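PDB 3FIW: putative tetR-family transcriptional regulator from Streptomyces coelicolor, which probably binds regulatory DNA through an N-terminal helix-turn-helix domain and represses transcription, as other regulators of the TetR family do. Local coordinates for residues Asp44-Arg49 / Arg70-Ala75; Glu28-Glu33 / Trp64-Lys69. All coordinates share one frame; numbering follows the deposited sequence.

Interaction 1: residues Asp44-Arg49 / Arg70-Ala75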
loop_
_atom_site.group_PDB
_atom_site.type_symbol
_atom_site.label_atom_id
_atom_site.label_comp_id
_atom_site.label_asym_id
_atom_site.label_seq_id
_atom_site.Cartn_x
_atom_site.Cartn_y
_atom_site.Cartn_z
ATOM N N ASP A 44 -3.690 10.321 12.594
ATOM C CA ASP A 44 -4.580 9.952 13.690
ATOM C C ASP A 44 -4.881 11.130 14.579
ATOM O O ASP A 44 -5.948 11.151 15.198
ATOM C CB ASP A 44 -3.982 8.815 14.512
ATOM C CG ASP A 44 -4.148 7.438 13.843
ATOM O OD1 ASP A 44 -4.834 7.316 12.791
ATOM O OD2 ASP A 44 -3.610 6.468 14.401
ATOM N N GLY A 45 -3.963 12.103 14.645
ATOM C CA GLY A 45 -4.237 13.409 15.315
ATOM C C GLY A 45 -4.901 14.579 14.548
ATOM O O GLY A 45 -5.071 15.685 15.098
ATOM N N VAL A 46 -5.285 14.382 13.294
ATOM C CA VAL A 46 -5.863 15.471 12.506
ATOM C C VAL A 46 -7.361 15.556 12.856
ATOM O O VAL A 46 -8.084 14.547 12.784
ATOM C CB VAL A 46 -5.609 15.290 10.973
ATOM C CG1 VAL A 46 -6.242 16.387 10.152
ATOM C CG2 VAL A 46 -4.130 15.252 10.693
ATOM N N SER A 47 -7.799 16.740 13.296
ATOM C CA SER A 47 -9.198 17.033 13.561
ATOM C C SER A 47 -9.425 18.487 13.246
ATOM O O SER A 47 -8.480 19.297 13.197
ATOM C CB SER A 47 -9.587 16.769 15.018
ATOM O OG SER A 47 -8.779 17.524 15.892
ATOM N N THR A 48 -10.679 18.800 12.983
ATOM C CA THR A 48 -11.118 20.162 12.797
ATOM C C THR A 48 -10.803 21.017 14.017
ATOM O O THR A 48 -10.290 22.143 13.882
ATOM C CB THR A 48 -12.608 20.171 12.489
ATOM O OG1 THR A 48 -12.820 19.252 11.405
ATOM C CG2 THR A 48 -13.073 21.564 12.074
ATOM N N ARG A 49 -11.081 20.492 15.203
ATOM C CA ARG A 49 -10.833 21.291 16.383
ATOM C C ARG A 49 -9.341 21.629 16.541
ATOM O O ARG A 49 -8.987 22.761 16.882
ATOM C CB ARG A 49 -11.551 20.732 17.647
ATOM C CG ARG A 49 -10.735 20.021 18.673
ATOM C CD ARG A 49 -10.458 20.879 19.917
ATOM N NE ARG A 49 -9.636 20.136 20.888
ATOM C CZ ARG A 49 -8.340 19.821 20.721
ATOM N NH1 ARG A 49 -7.670 20.200 19.634
ATOM N NH2 ARG A 49 -7.694 19.126 21.656
ATOM N N ARG A 70 -14.218 14.028 6.669
ATOM C CA ARG A 70 -14.053 13.424 5.346
ATOM C C ARG A 70 -13.640 14.452 4.290
ATOM O O ARG A 70 -12.718 14.194 3.538
ATOM C CB ARG A 70 -15.331 12.667 4.910
ATOM C CG ARG A 70 -15.205 11.813 3.606
ATOM C CD ARG A 70 -16.588 11.236 3.098
ATOM N NE ARG A 70 -17.360 12.258 2.359
ATOM C CZ ARG A 70 -18.397 12.969 2.848
ATOM N NH1 ARG A 70 -18.852 12.768 4.097
ATOM N NH2 ARG A 70 -18.990 13.890 2.070
ATOM N N ASP A 71 -14.330 15.593 4.203
ATOM C CA ASP A 71 -14.043 16.599 3.151
ATOM C C ASP A 71 -12.682 17.324 3.333
ATOM O O ASP A 71 -12.048 17.728 2.358
ATOM C CB ASP A 71 -15.128 17.669 3.080
ATOM C CG ASP A 71 -16.464 17.121 2.690
ATOM O OD1 ASP A 71 -16.559 15.939 2.373
ATOM O OD2 ASP A 71 -17.443 17.877 2.734
ATOM N N LEU A 72 -12.305 17.516 4.604
ATOM C CA LEU A 72 -11.010 18.035 4.984
ATOM C C LEU A 72 -9.894 17.109 4.478
ATOM O O LEU A 72 -9.010 17.547 3.758
ATOM C CB LEU A 72 -10.940 18.188 6.519
ATOM C CG LEU A 72 -9.548 18.590 6.995
ATOM C CD1 LEU A 72 -9.131 19.986 6.415
ATOM C CD2 LEU A 72 -9.473 18.551 8.513
ATOM N N LEU A 73 -9.939 15.830 4.858
ATOM C CA LEU A 73 -9.004 14.812 4.327
ATOM C C LEU A 73 -8.855 14.749 2.795
ATOM O O LEU A 73 -7.741 14.682 2.304
ATOM C CB LEU A 73 -9.360 13.421 4.885
ATOM C CG LEU A 73 -9.167 13.317 6.413
ATOM C CD1 LEU A 73 -9.457 11.918 6.860
ATOM C CD2 LEU A 73 -7.766 13.730 6.906
ATOM N N THR A 74 -9.975 14.715 2.066
ATOM C CA THR A 74 -10.014 14.678 0.601
ATOM C C THR A 74 -9.229 15.842 0.068
ATOM O O THR A 74 -8.407 15.659 -0.797
ATOM C CB THR A 74 -11.486 14.718 0.084
ATOM O OG1 THR A 74 -12.158 13.555 0.550
ATOM C CG2 THR A 74 -11.628 14.745 -1.461
ATOM N N ALA A 75 -9.512 17.040 0.581
ATOM C CA ALA A 75 -8.783 18.251 0.271
ATOM C C ALA A 75 -7.305 18.190 0.598
ATOM O O ALA A 75 -6.509 18.687 -0.185
ATOM C CB ALA A 75 -9.411 19.471 0.955
#

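Interaction 2: residues Glu28-Glu33 / Trp64-Lys69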
loop_
_atom_site.group_PDB
_atom_site.type_symbol
_atom_site.label_atom_id
_atom_site.label_comp_id
_atom_site.label_asym_id
_atom_site.label_seq_id
_atom_site.Cartn_x
_atom_site.Cartn_y
_atom_site.Cartn_z
ATOM N N GLU A 28 -6.963 27.621 0.660
ATOM C CA GLU A 28 -5.578 27.106 0.442
ATOM C C GLU A 28 -4.704 27.151 1.717
ATOM O O GLU A 28 -4.021 26.186 2.036
ATOM C CB GLU A 28 -4.875 27.786 -0.756
ATOM C CG GLU A 28 -4.991 29.335 -0.781
ATOM C CD GLU A 28 -4.449 30.007 -2.069
ATOM O OE1 GLU A 28 -3.792 31.078 -1.928
ATOM O OE2 GLU A 28 -4.684 29.471 -3.195
ATOM N N THR A 29 -4.794 28.274 2.425
ATOM C CA THR A 29 -4.304 28.508 3.779
ATOM C C THR A 29 -4.731 27.480 4.785
ATOM O O THR A 29 -3.924 27.027 5.563
ATOM C CB THR A 29 -4.858 29.890 4.282
ATOM O OG1 THR A 29 -4.447 30.888 3.359
ATOM C CG2 THR A 29 -4.427 30.275 5.751
ATOM N N VAL A 30 -6.022 27.179 4.849
ATOM C CA VAL A 30 -6.486 26.176 5.800
ATOM C C VAL A 30 -5.862 24.816 5.481
ATOM O O VAL A 30 -5.403 24.116 6.385
ATOM C CB VAL A 30 -8.025 26.112 5.879
ATOM C CG1 VAL A 30 -8.485 24.913 6.681
ATOM C CG2 VAL A 30 -8.552 27.372 6.526
ATOM N N ILE A 31 -5.847 24.470 4.190
ATOM C CA ILE A 31 -5.395 23.184 3.726
ATOM C C ILE A 31 -3.898 23.050 3.972
ATOM O O ILE A 31 -3.419 21.990 4.324
ATOM C CB ILE A 31 -5.752 22.957 2.206
ATOM C CG1 ILE A 31 -7.265 22.840 2.002
ATOM C CG2 ILE A 31 -5.079 21.711 1.680
ATOM C CD1 ILE A 31 -7.772 23.146 0.569
ATOM N N THR A 32 -3.161 24.135 3.785
ATOM C CA THR A 32 -1.713 24.144 3.964
ATOM C C THR A 32 -1.395 23.980 5.425
ATOM O O THR A 32 -0.464 23.254 5.808
ATOM C CB THR A 32 -1.112 25.474 3.414
ATOM O OG1 THR A 32 -1.192 25.451 1.977
ATOM C CG2 THR A 32 0.347 25.629 3.825
ATOM N N GLU A 33 -2.211 24.632 6.245
ATOM C CA GLU A 33 -2.121 24.508 7.684
ATOM C C GLU A 33 -2.506 23.098 8.190
ATOM O O GLU A 33 -1.982 22.626 9.211
ATOM C CB GLU A 33 -2.987 25.586 8.319
ATOM C CG GLU A 33 -2.514 26.000 9.702
ATOM C CD GLU A 33 -1.173 26.747 9.715
ATOM O OE1 GLU A 33 -0.888 27.583 8.815
ATOM O OE2 GLU A 33 -0.409 26.484 10.662
ATOM N N TRP A 64 -17.360 26.076 7.292
ATOM C CA TRP A 64 -17.648 26.769 6.048
ATOM C C TRP A 64 -16.698 26.409 4.919
ATOM O O TRP A 64 -17.033 26.587 3.720
ATOM C CB TRP A 64 -17.659 28.283 6.326
ATOM C CG TRP A 64 -18.698 28.575 7.410
ATOM C CD1 TRP A 64 -18.468 29.001 8.698
ATOM C CD2 TRP A 64 -20.108 28.365 7.302
ATOM N NE1 TRP A 64 -19.675 29.096 9.382
ATOM C CE2 TRP A 64 -20.689 28.722 8.536
ATOM C CE3 TRP A 64 -20.941 27.909 6.276
ATOM C CZ2 TRP A 64 -22.057 28.616 8.766
ATOM C CZ3 TRP A 64 -22.296 27.846 6.500
ATOM C CH2 TRP A 64 -22.839 28.182 7.726
ATOM N N TYR A 65 -15.520 25.923 5.314
ATOM C CA TYR A 65 -14.543 25.292 4.404
ATOM C C TYR A 65 -14.761 23.784 4.195
ATOM O O TYR A 65 -14.666 23.286 3.069
ATOM C CB TYR A 65 -13.113 25.499 4.927
ATOM C CG TYR A 65 -12.736 26.953 4.947
ATOM C CD1 TYR A 65 -12.417 27.626 3.763
ATOM C CD2 TYR A 65 -12.782 27.676 6.129
ATOM C CE1 TYR A 65 -12.106 28.975 3.783
ATOM C CE2 TYR A 65 -12.480 28.973 6.156
ATOM C CZ TYR A 65 -12.131 29.617 4.988
ATOM O OH TYR A 65 -11.864 30.938 5.048
ATOM N N PHE A 66 -15.015 23.062 5.284
ATOM C CA PHE A 66 -15.078 21.619 5.250
ATOM C C PHE A 66 -16.163 21.183 6.147
ATOM O O PHE A 66 -16.058 21.267 7.369
ATOM C CB PHE A 66 -13.729 21.013 5.683
ATOM C CG PHE A 66 -12.604 21.452 4.820
ATOM C CD1 PHE A 66 -12.628 21.187 3.434
ATOM C CD2 PHE A 66 -11.561 22.188 5.341
ATOM C CE1 PHE A 66 -11.605 21.638 2.605
ATOM C CE2 PHE A 66 -10.514 22.625 4.520
ATOM C CZ PHE A 66 -10.553 22.359 3.146
ATOM N N ARG A 67 -17.234 20.739 5.523
ATOM C CA ARG A 67 -18.471 20.434 6.218
ATOM C C ARG A 67 -18.211 19.269 7.156
ATOM O O ARG A 67 -18.822 19.194 8.237
ATOM C CB ARG A 67 -19.503 20.030 5.199
ATOM C CG ARG A 67 -20.911 20.403 5.466
ATOM C CD ARG A 67 -21.778 19.601 4.538
ATOM N NE ARG A 67 -22.854 20.386 3.932
ATOM C CZ ARG A 67 -22.718 21.161 2.841
ATOM N NH1 ARG A 67 -21.536 21.279 2.233
ATOM N NH2 ARG A 67 -23.763 21.836 2.355
ATOM N N THR A 68 -17.277 18.388 6.748
ATOM C CA THR A 68 -16.978 17.139 7.449
ATOM C C THR A 68 -15.500 16.914 7.463
ATOM O O THR A 68 -14.795 17.501 6.669
ATOM C CB THR A 68 -17.615 15.929 6.726
ATOM O OG1 THR A 68 -17.257 15.999 5.340
ATOM C CG2 THR A 68 -19.130 15.993 6.828
ATOM N N LYS A 69 -15.039 16.086 8.393
ATOM C CA LYS A 69 -13.659 15.607 8.441
ATOM C C LYS A 69 -13.302 14.857 7.164
ATOM O O LYS A 69 -12.209 15.027 6.638
ATOM C CB LYS A 69 -13.449 14.656 9.617
ATOM C CG LYS A 69 -11.963 14.394 9.975
ATOM C CD LYS A 69 -11.861 13.021 10.654
ATOM C CE LYS A 69 -10.752 12.921 11.714
ATOM N NZ LYS A 69 -9.383 12.744 11.155
#

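Interaction 1: residues Asp44-Arg49 / Arg70-Ala75
The carbonyl oxygen of V46 accepts a probable hydrogen bond from K69 NZ, at the start of helix 69-79, which ties that helix to the backbone just before helix 48-55, while the side chain of the same valine meets L72 and L73.

Between residues 44-49 and 70-75 themselves the contact is apolar and modest, burying 125 Å² in all. V46 CG1 lies anti to the backbone N (chi1 178°), and this methyl, V46 CG1, rests 4.2 Å from L72 CD2. A looser approach, 4.5 Å, separates V46 CG1 from L73 CD2. A short, branched valine suits the spot because it can fill it with a methyl and few torsions to freeze. L72 is extended from its helix, CG anti to N (chi1 174°), and L72 CD2 also makes a long approach, 4.5 Å, to T48 OG1; a partly exposed threonine, with a methyl and a hydroxyl, suits this margin.

Polar groups mark the start of both helices. S47 is the N-cap of helix 48-55, its OG bonded to R50 N. Farther from the interface, R70 NH2 and D71 OD1 are 3.2 Å apart; the carboxylate oxygen sits above the guanidinium plane, so the attraction is one of charge alone.

Residues 47-49 begin the predicted helix-turn-helix, with helix 48-55 as its first helix. The contact joins the entry to that helix with helix 69-79, beside helix 27-41, where V46 also packs on L38, while D44 makes a salt bridge to R119 in helix 117-123.

Interaction 2: residues Glu28-Glu33 / Trp64-Lys69
A turn of helix 27-41 faces a loop, with V30 and Y65 as the nearest pair (V30 CA to Y65 CA, 8.2 Å) and F66, in an extended conformation, following Y65. V30 serves both aromatic residues, one methyl for each. V30 CG2 stands over a face of the Y65 ring in a CH-pi contact, 4.3 Å from the centroid and 13° off the ring normal. V30 CG1, anti to the backbone N (chi1 170°), instead meets the edge of the F66 ring, 3.7 Å from F66 CE2.

I31 reaches the same ring from its rim: I31 CG1 is 3.5 Å from F66 CZ, and the two side chains cross at about a right angle. A long flat phenylalanine suits this place, since its far edge can meet branched aliphatic groups; Y65 CB lies over one of its faces. With the ring cut back to a methyl, as in an alanine here, V30 CG1 and I31 CG1 would probably lose this aromatic partner and a gap would open against the helix.

Behind the interface, E28 O takes bonds from T32 N and T32 OG1 on opposite faces of its carbonyl plane, which ties the threonine hydroxyl to its own helix.

Y65 and F66 close the end of the predicted helix-turn-helix and pack it on helix 27-41, as in TetR-family DNA-binding domains. F66 lies between helices 27-41 and 69-79, touching A75 of the latter, Y65 stays on helix 27-41, and V30 carries the contact on to L51 and L55 of helix 48-55.

How the interactions relate
Both interactions lie where the probable DNA-binding domain (helices 27-41, 48-55 and 60-63) meets the following helix 69-79, their centres about 8 Å apart. Interaction 2 is the more buried, an aromatic-aliphatic contact of helix 27-41 with residues 64-69. Interaction 1, partly buried, brings helix 69-79 against the start of helix 48-55 chiefly with aliphatic methyls; both have an N-cap nearby, but interaction 1 lacks a ring. The two meet directly: L72 CD1 is 3.5 Å from F66 CD2, A75 CB packs on the same ring, and V46 O and K69 NZ, 2.8 Å apart, form a probable hydrogen bond. Their segments alternate along the chain, so distant parts of the sequence share one apolar interior.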